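Alpha-glucosidase (Bacteroides thetaiotaomicron, PDB 5XFM) probably hydrolyses beta-L-arabinopyranosides and alpha-galactosides as a bifunctional member of glycoside hydrolase family 97. Local coordinates at residues Phe466-Ala471 and Thr507-Asp512; Gly490-Asn495 and Phe514-Thr519. The protein carries 1 engineered substitution. All coordinates share one frame; numbering follows the deposited sequence.

Contact 1: Phe466-Ala471 and Thr507-Asp512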
ATOM      1  N   PHE A 466      18.848   6.614   5.313  1.00 17.51           N
ATOM      2  CA  PHE A 466      17.413   6.429   5.491  1.00 23.88           C
ATOM      3  C   PHE A 466      16.925   6.909   6.862  1.00 21.32           C
ATOM      4  O   PHE A 466      15.733   7.158   7.043  1.00 24.60           O
ATOM      5  CB  PHE A 466      17.040   4.961   5.257  1.00 20.79           C
ATOM      6  CG  PHE A 466      17.225   4.527   3.833  1.00 16.07           C
ATOM      7  CD1 PHE A 466      16.429   5.061   2.825  1.00 19.93           C
ATOM      8  CD2 PHE A 466      18.192   3.595   3.498  1.00 16.12           C
ATOM      9  CE1 PHE A 466      16.602   4.672   1.508  1.00 18.05           C
ATOM     10  CE2 PHE A 466      18.371   3.200   2.184  1.00 12.01           C
ATOM     11  CZ  PHE A 466      17.574   3.738   1.187  1.00 18.33           C
ATOM     12  N   CYS A 467      17.836   7.042   7.819  1.00 18.72           N
ATOM     13  CA  CYS A 467      17.525   7.755   9.056  1.00 23.49           C
ATOM     14  C   CYS A 467      17.356   9.245   8.779  1.00 23.03           C
ATOM     15  O   CYS A 467      16.480   9.894   9.351  1.00 19.65           O
ATOM     16  CB  CYS A 467      18.613   7.552  10.117  1.00 21.55           C
ATOM     17  SG  CYS A 467      18.584   5.961  10.956  1.00 20.16           S
ATOM     18  N   ASP A 468      18.224   9.784   7.924  1.00 18.50           N
ATOM     19  CA  ASP A 468      18.197  11.204   7.600  1.00 19.58           C
ATOM     20  C   ASP A 468      16.960  11.541   6.772  1.00 27.53           C
ATOM     21  O   ASP A 468      16.461  12.666   6.815  1.00 31.01           O
ATOM     22  CB  ASP A 468      19.470  11.628   6.850  1.00 20.46           C
ATOM     23  CG  ASP A 468      20.738  11.488   7.698  1.00 24.41           C
ATOM     24  OD1 ASP A 468      20.640  11.372   8.938  1.00 22.70           O
ATOM     25  OD2 ASP A 468      21.844  11.518   7.120  1.00 26.96           O
ATOM     26  N   GLU A 469      16.461  10.555   6.032  1.00 26.60           N
ATOM     27  CA  GLU A 469      15.330  10.751   5.126  1.00 25.26           C
ATOM     28  C   GLU A 469      13.997  10.323   5.725  1.00 25.24           C
ATOM     29  O   GLU A 469      12.950  10.465   5.083  1.00 22.55           O
ATOM     30  CB  GLU A 469      15.562   9.970   3.828  1.00 28.40           C
ATOM     31  CG  GLU A 469      16.746  10.421   3.005  1.00 23.29           C
ATOM     32  CD  GLU A 469      16.443  11.666   2.202  1.00 36.96           C
ATOM     33  OE1 GLU A 469      15.597  11.577   1.284  1.00 38.64           O
ATOM     34  OE2 GLU A 469      17.037  12.728   2.488  1.00 40.37           O
ATOM     35  N   GLU A 470      14.031   9.813   6.953  1.00 28.67           N
ATOM     36  CA  GLU A 470      12.837   9.237   7.570  1.00 23.44           C
ATOM     37  C   GLU A 470      11.613  10.141   7.516  1.00 26.51           C
ATOM     38  O   GLU A 470      10.524   9.711   7.101  1.00 25.27           O
ATOM     39  CB  GLU A 470      13.104   8.863   9.027  1.00 24.05           C
ATOM     40  CG  GLU A 470      11.858   8.310   9.707  1.00 23.96           C
ATOM     41  CD  GLU A 470      12.024   8.096  11.194  1.00 31.36           C
ATOM     42  OE1 GLU A 470      12.967   8.669  11.784  1.00 31.97           O
ATOM     43  OE2 GLU A 470      11.194   7.368  11.775  1.00 28.93           O
ATOM     44  N   ALA A 471      11.786  11.389   7.938  1.00 23.35           N
ATOM     45  CA  ALA A 471      10.662  12.316   8.022  1.00 23.33           C
ATOM     46  C   ALA A 471      10.041  12.572   6.649  1.00 17.65           C
ATOM     47  O   ALA A 471       8.828  12.561   6.502  1.00 21.86           O
ATOM     48  CB  ALA A 471      11.106  13.620   8.665  1.00 25.67           C
ATOM     49  N   THR A 507      21.835   6.328  13.691  1.00 24.53           N
ATOM     50  CA  THR A 507      21.303   7.266  14.670  1.00 20.72           C
ATOM     51  C   THR A 507      19.958   7.825  14.217  1.00 25.86           C
ATOM     52  O   THR A 507      19.873   8.457  13.160  1.00 25.25           O
ATOM     53  CB  THR A 507      22.292   8.432  14.910  1.00 19.36           C
ATOM     54  OG1 THR A 507      23.547   7.905  15.361  1.00 26.40           O
ATOM     55  CG2 THR A 507      21.760   9.397  15.959  1.00 18.10           C
ATOM     56  N   ARG A 508      18.912   7.579  15.005  1.00 20.65           N
ATOM     57  CA  ARG A 508      17.607   8.163  14.732  1.00 25.33           C
ATOM     58  C   ARG A 508      17.686   9.686  14.736  1.00 28.85           C
ATOM     59  O   ARG A 508      18.303  10.271  15.622  1.00 26.28           O
ATOM     60  CB  ARG A 508      16.575   7.696  15.754  1.00 26.22           C
ATOM     61  CG  ARG A 508      15.227   8.402  15.614  1.00 28.46           C
ATOM     62  CD  ARG A 508      14.144   7.772  16.478  1.00 26.25           C
ATOM     63  NE  ARG A 508      14.581   7.461  17.837  1.00 25.97           N
ATOM     64  CZ  ARG A 508      14.027   7.970  18.935  1.00 28.24           C
ATOM     65  NH1 ARG A 508      13.022   8.826  18.830  1.00 32.26           N
ATOM     66  NH2 ARG A 508      14.472   7.622  20.136  1.00 31.38           N
ATOM     67  N   ARG A 509      17.059  10.315  13.743  1.00 27.23           N
ATOM     68  CA  ARG A 509      17.088  11.768  13.596  1.00 28.10           C
ATOM     69  C   ARG A 509      15.801  12.436  14.052  1.00 28.94           C
ATOM     70  O   ARG A 509      15.736  13.661  14.168  1.00 25.14           O
ATOM     71  CB  ARG A 509      17.356  12.144  12.142  1.00 23.89           C
ATOM     72  CG  ARG A 509      18.675  11.632  11.620  1.00 26.96           C
ATOM     73  CD  ARG A 509      19.817  12.150  12.476  1.00 24.43           C
ATOM     74  NE  ARG A 509      21.091  12.017  11.782  1.00 31.66           N
ATOM     75  CZ  ARG A 509      22.277  12.021  12.380  1.00 29.83           C
ATOM     76  NH1 ARG A 509      22.359  12.148  13.699  1.00 22.83           N
ATOM     77  NH2 ARG A 509      23.380  11.895  11.653  1.00 24.96           N
ATOM     78  N   THR A 510      14.784  11.622  14.315  1.00 27.82           N
ATOM     79  CA  THR A 510      13.467  12.116  14.690  1.00 25.75           C
ATOM     80  C   THR A 510      13.197  11.928  16.180  1.00 26.34           C
ATOM     81  O   THR A 510      13.899  11.182  16.856  1.00 24.50           O
ATOM     82  CB  THR A 510      12.368  11.404  13.890  1.00 29.32           C
ATOM     83  OG1 THR A 510      12.572   9.989  13.971  1.00 27.31           O
ATOM     84  CG2 THR A 510      12.408  11.830  12.431  1.00 22.63           C
ATOM     85  N   THR A 511      12.176  12.610  16.685  1.00 27.07           N
ATOM     86  CA  THR A 511      11.856  12.568  18.109  1.00 27.58           C
ATOM     87  C   THR A 511      10.953  11.397  18.500  1.00 32.71           C
ATOM     88  O   THR A 511      10.358  10.736  17.644  1.00 28.44           O
ATOM     89  CB  THR A 511      11.197  13.875  18.554  1.00 25.22           C
ATOM     90  OG1 THR A 511       9.924  14.016  17.904  1.00 25.30           O
ATOM     91  CG2 THR A 511      12.080  15.052  18.184  1.00 19.52           C
ATOM     92  N   ASP A 512      10.857  11.147  19.803  1.00 29.19           N
ATOM     93  CA  ASP A 512      10.009  10.081  20.307  1.00 26.46           C
ATOM     94  C   ASP A 512       8.556  10.325  19.922  1.00 27.08           C
ATOM     95  O   ASP A 512       7.855   9.404  19.499  1.00 25.37           O
ATOM     96  CB  ASP A 512      10.131   9.956  21.828  1.00 31.57           C
ATOM     97  CG  ASP A 512      11.520   9.546  22.275  1.00 30.33           C
ATOM     98  OD1 ASP A 512      12.374   9.289  21.402  1.00 33.74           O
ATOM     99  OD2 ASP A 512      11.756   9.469  23.502  1.00 29.93           O
TER
HETATM  100  O   HOH W   1      15.471   9.268  11.747  1.00 23.85           O
HETATM  101  O   HOH W   2      23.755  11.927   8.803  1.00 25.25           O
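Within the family 97 catalytic domain, which has a parallel sheet of the TIM-barrel kind, C467, D468, E470 and A471 flank the break between helices 464-468 and 470-474 and meet T507, R509 and T510. The second segment is the loop entering helix 512-521. At the outer end of the contact D468 and R509 form a salt bridge: OD1 of D468 accepts from NE of R509 at 3.0 Å. The N-H...O angle of 164° shows a nearly straight bond, and the carboxylate and guanidinium planes, 12° apart, are almost coplanar. The two side chains run side by side in the same direction, and water 2 links OD2 of D468 to NH2 of R509, closing the edge-on pairing. Q464 also donates to D468 OD1.

Deeper in, E470 reaches the loop with CG anti to the backbone N (chi1 178°) and an extended chain. T510 OG1 donates to E470 OE1 at 2.6 Å, approaching from above the carboxylate plane. CG2 of T510 lies against the same E470 OE1, with the methyl of A471 further off. T511, the next residue, is the N-cap of helix 512-521, with OG1 accepting from the backbone N of F514; T510 thus bonds E470 one residue before that cap. Water 1 links the backbones of C467 and R509 and the E470 carboxylate: it donates to C467 O at 2.7 Å and to E470 OE1 at 2.6 Å, and accepts from R509 N at 2.8 Å. The C467 side chain makes no hydrogen bond to the loop; its CB lies 3.4 Å from T507 O. R508 turns away from the first segment and grips D512 end-on, NH1 and NH2 both donating to OD1, with NH1 at 2.7 Å from it.

Contact 2: Gly490-Asn495 and Phe514-Thr519; sequences GGCLLN and FQLATT. Engineered in segment 490-495: L493 (natural residue Phe).
The loop 490-495 has no regular secondary structure and passes beside residues 514-519 of helix 512-521 most closely at C492 and Q515, whose CA atoms are 4.7 Å apart. C492 takes a positive phi of 66°, uncommon for a residue with a side chain, and this turn presents the N-H of L493 to the helix. That N-H donates to Q515 OE1 at 2.7 Å with an N-H...O angle of 151°; the donor stands above the carbonyl plane of the amide, not on a lone pair. Q515 folds back to meet it: a bend at chi2 (-65°) brings OE1 within 3.2 Å of C492 CA, while Q515 CG lies 3.3 Å from L493 O. With a leucine in place of Q515, the L493 N-H would probably be left without its acceptor, and E470 and T510 without the NE2 donor they share.

Apolar contacts complete the join. L494 and Q515 lie antiparallel to one another, CD2 of L494 being 4.0 Å from Q515 CB. C492 has SG anti to its own N, on a path that carries the sulfur to L516 CD2 at 4.3 Å; its CB meets T519 CG2 at 3.8 Å. The T519 hydroxyl is turned back into the helix, donating to L516 O at 2.6 Å in the carbonyl plane. At G491 a CB would come tight against T518 CG2. L493, an engineered replacement for phenylalanine, contributes mainly backbone here.

Helix 541-549 packs on the same side chains, M547 against C492 and T519 and M544 against L494; G491 bonds by its backbone to A530, just beyond strand 526-528, while F514 and A517 rest on strand 577-584.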
ATOM      1  N   GLY A 490       7.035  -1.528   9.995  1.00 22.49           N
ATOM      2  CA  GLY A 490       7.901  -1.862  11.117  1.00 21.73           C
ATOM      3  C   GLY A 490       8.422  -0.631  11.843  1.00 21.47           C
ATOM      4  O   GLY A 490       9.552  -0.609  12.336  1.00 24.88           O
ATOM      5  N   GLY A 491       7.584   0.396  11.911  1.00 25.07           N
ATOM      6  CA  GLY A 491       7.956   1.674  12.489  1.00 26.49           C
ATOM      7  C   GLY A 491       7.956   1.756  14.006  1.00 27.53           C
ATOM      8  O   GLY A 491       7.851   0.746  14.708  1.00 26.60           O
ATOM      9  N   CYS A 492       8.093   2.987  14.494  1.00 29.37           N
ATOM     10  CA  CYS A 492       8.201   3.307  15.918  1.00 31.35           C
ATOM     11  C   CYS A 492       9.483   2.749  16.517  1.00 28.85           C
ATOM     12  O   CYS A 492       9.468   1.741  17.225  1.00 31.68           O
ATOM     13  CB  CYS A 492       6.998   2.811  16.717  1.00 26.87           C
ATOM     14  SG  CYS A 492       6.931   3.540  18.378  1.00 33.36           S
ATOM     15  N   LEU A 493      10.590   3.408  16.206  1.00 25.49           N
ATOM     16  CA  LEU A 493      11.872   3.094  16.814  1.00 30.05           C
ATOM     17  C   LEU A 493      12.092   4.031  17.988  1.00 28.29           C
ATOM     18  O   LEU A 493      12.276   5.233  17.804  1.00 27.92           O
ATOM     19  CB  LEU A 493      13.011   3.226  15.798  1.00 25.01           C
ATOM     20  CG  LEU A 493      13.107   2.120  14.747  1.00 28.64           C
ATOM     21  CD1 LEU A 493      13.400   2.692  13.375  1.00 22.95           C
ATOM     22  CD2 LEU A 493      14.175   1.118  15.140  1.00 28.54           C
ATOM     23  N   LEU A 494      12.064   3.485  19.198  1.00 22.00           N
ATOM     24  CA  LEU A 494      12.226   4.316  20.378  1.00 27.35           C
ATOM     25  C   LEU A 494      13.671   4.259  20.870  1.00 25.67           C
ATOM     26  O   LEU A 494      14.091   5.087  21.672  1.00 27.15           O
ATOM     27  CB  LEU A 494      11.239   3.897  21.467  1.00 28.20           C
ATOM     28  CG  LEU A 494       9.790   4.244  21.104  1.00 28.57           C
ATOM     29  CD1 LEU A 494       8.817   3.851  22.199  1.00 30.14           C
ATOM     30  CD2 LEU A 494       9.676   5.734  20.818  1.00 29.47           C
ATOM     31  N   ASN A 495      14.430   3.292  20.359  1.00 26.18           N
ATOM     32  CA  ASN A 495      15.886   3.302  20.475  1.00 27.57           C
ATOM     33  C   ASN A 495      16.486   4.569  19.859  1.00 26.99           C
ATOM     34  O   ASN A 495      15.978   5.073  18.859  1.00 21.34           O
ATOM     35  CB  ASN A 495      16.478   2.064  19.794  1.00 23.43           C
ATOM     36  CG  ASN A 495      16.706   0.912  20.757  1.00 23.84           C
ATOM     37  OD1 ASN A 495      16.061   0.814  21.800  1.00 26.66           O
ATOM     38  ND2 ASN A 495      17.599   0.008  20.384  1.00 23.79           N
ATOM     39  N   PHE A 514       7.462  12.069  17.430  1.00 26.25           N
ATOM     40  CA  PHE A 514       7.423  11.746  16.001  1.00 25.59           C
ATOM     41  C   PHE A 514       7.102  10.264  15.802  1.00 23.31           C
ATOM     42  O   PHE A 514       6.203   9.900  15.042  1.00 27.31           O
ATOM     43  CB  PHE A 514       8.754  12.100  15.325  1.00 20.44           C
ATOM     44  CG  PHE A 514       8.809  11.761  13.854  1.00 22.60           C
ATOM     45  CD1 PHE A 514       9.045  10.458  13.428  1.00 20.41           C
ATOM     46  CD2 PHE A 514       8.655  12.753  12.896  1.00 22.74           C
ATOM     47  CE1 PHE A 514       9.093  10.148  12.083  1.00 20.95           C
ATOM     48  CE2 PHE A 514       8.709  12.449  11.542  1.00 22.41           C
ATOM     49  CZ  PHE A 514       8.926  11.145  11.137  1.00 22.59           C
ATOM     50  N   GLN A 515       7.869   9.416  16.476  1.00 25.26           N
ATOM     51  CA  GLN A 515       7.698   7.970  16.379  1.00 26.93           C
ATOM     52  C   GLN A 515       6.319   7.504  16.810  1.00 22.41           C
ATOM     53  O   GLN A 515       5.745   6.614  16.185  1.00 28.70           O
ATOM     54  CB  GLN A 515       8.774   7.247  17.199  1.00 23.39           C
ATOM     55  CG  GLN A 515      10.182   7.495  16.704  1.00 27.21           C
ATOM     56  CD  GLN A 515      10.387   6.916  15.311  1.00 30.44           C
ATOM     57  OE1 GLN A 515       9.992   5.781  15.036  1.00 26.02           O
ATOM     58  NE2 GLN A 515      11.007   7.691  14.430  1.00 22.56           N
ATOM     59  N   LEU A 516       5.825   8.051  17.918  1.00 22.63           N
ATOM     60  CA  LEU A 516       4.498   7.724  18.425  1.00 24.44           C
ATOM     61  C   LEU A 516       3.426   8.122  17.393  1.00 28.45           C
ATOM     62  O   LEU A 516       2.512   7.348  17.091  1.00 22.54           O
ATOM     63  CB  LEU A 516       4.263   8.408  19.778  1.00 25.12           C
ATOM     64  CG  LEU A 516       5.258   8.078  20.910  1.00 28.69           C
ATOM     65  CD1 LEU A 516       4.851   8.735  22.221  1.00 31.40           C
ATOM     66  CD2 LEU A 516       5.457   6.577  21.119  1.00 20.38           C
ATOM     67  N   ALA A 517       3.570   9.325  16.842  1.00 18.50           N
ATOM     68  CA  ALA A 517       2.690   9.838  15.799  1.00 24.04           C
ATOM     69  C   ALA A 517       2.680   8.916  14.589  1.00 26.10           C
ATOM     70  O   ALA A 517       1.663   8.763  13.910  1.00 23.56           O
ATOM     71  CB  ALA A 517       3.118  11.241  15.385  1.00 23.03           C
ATOM     72  N   THR A 518       3.832   8.312  14.322  1.00 24.00           N
ATOM     73  CA  THR A 518       3.989   7.414  13.186  1.00 30.10           C
ATOM     74  C   THR A 518       3.151   6.125  13.325  1.00 26.56           C
ATOM     75  O   THR A 518       2.796   5.496  12.329  1.00 22.90           O
ATOM     76  CB  THR A 518       5.500   7.084  13.007  1.00 29.03           C
ATOM     77  OG1 THR A 518       6.106   8.078  12.171  1.00 32.52           O
ATOM     78  CG2 THR A 518       5.735   5.713  12.397  1.00 37.62           C
ATOM     79  N   THR A 519       2.786   5.757  14.550  1.00 24.09           N
ATOM     80  CA  THR A 519       1.910   4.599  14.743  1.00 23.49           C
ATOM     81  C   THR A 519       0.482   4.896  14.279  1.00 28.86           C
ATOM     82  O   THR A 519      -0.296   3.986  13.976  1.00 26.64           O
ATOM     83  CB  THR A 519       1.893   4.126  16.222  1.00 29.36           C
ATOM     84  OG1 THR A 519       1.264   5.110  17.054  1.00 26.21           O
ATOM     85  CG2 THR A 519       3.319   3.864  16.712  1.00 29.70           C
TER

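Along the chain, helices 464-468 and 470-474 come first, then 490-495, then 507-512, and finally helix 512-521. Contact 1 closes a loop of 35 intervening residues and contact 2 one of 18; because their segments alternate, the two closures cross. Their centres lie about 10 Å apart, and Q515 joins them directly: its NE2 is 2.7 Å from E470 OE2 and 2.8 Å from T510 OG1, both probable hydrogen bonds. R508 adds a second tie by donating from NE to N495 O. Together the contacts hold helix 512-521 and its entry loop against the two short helices and the 490-495 loop, beside strand 577-584 of the C-terminal sheet.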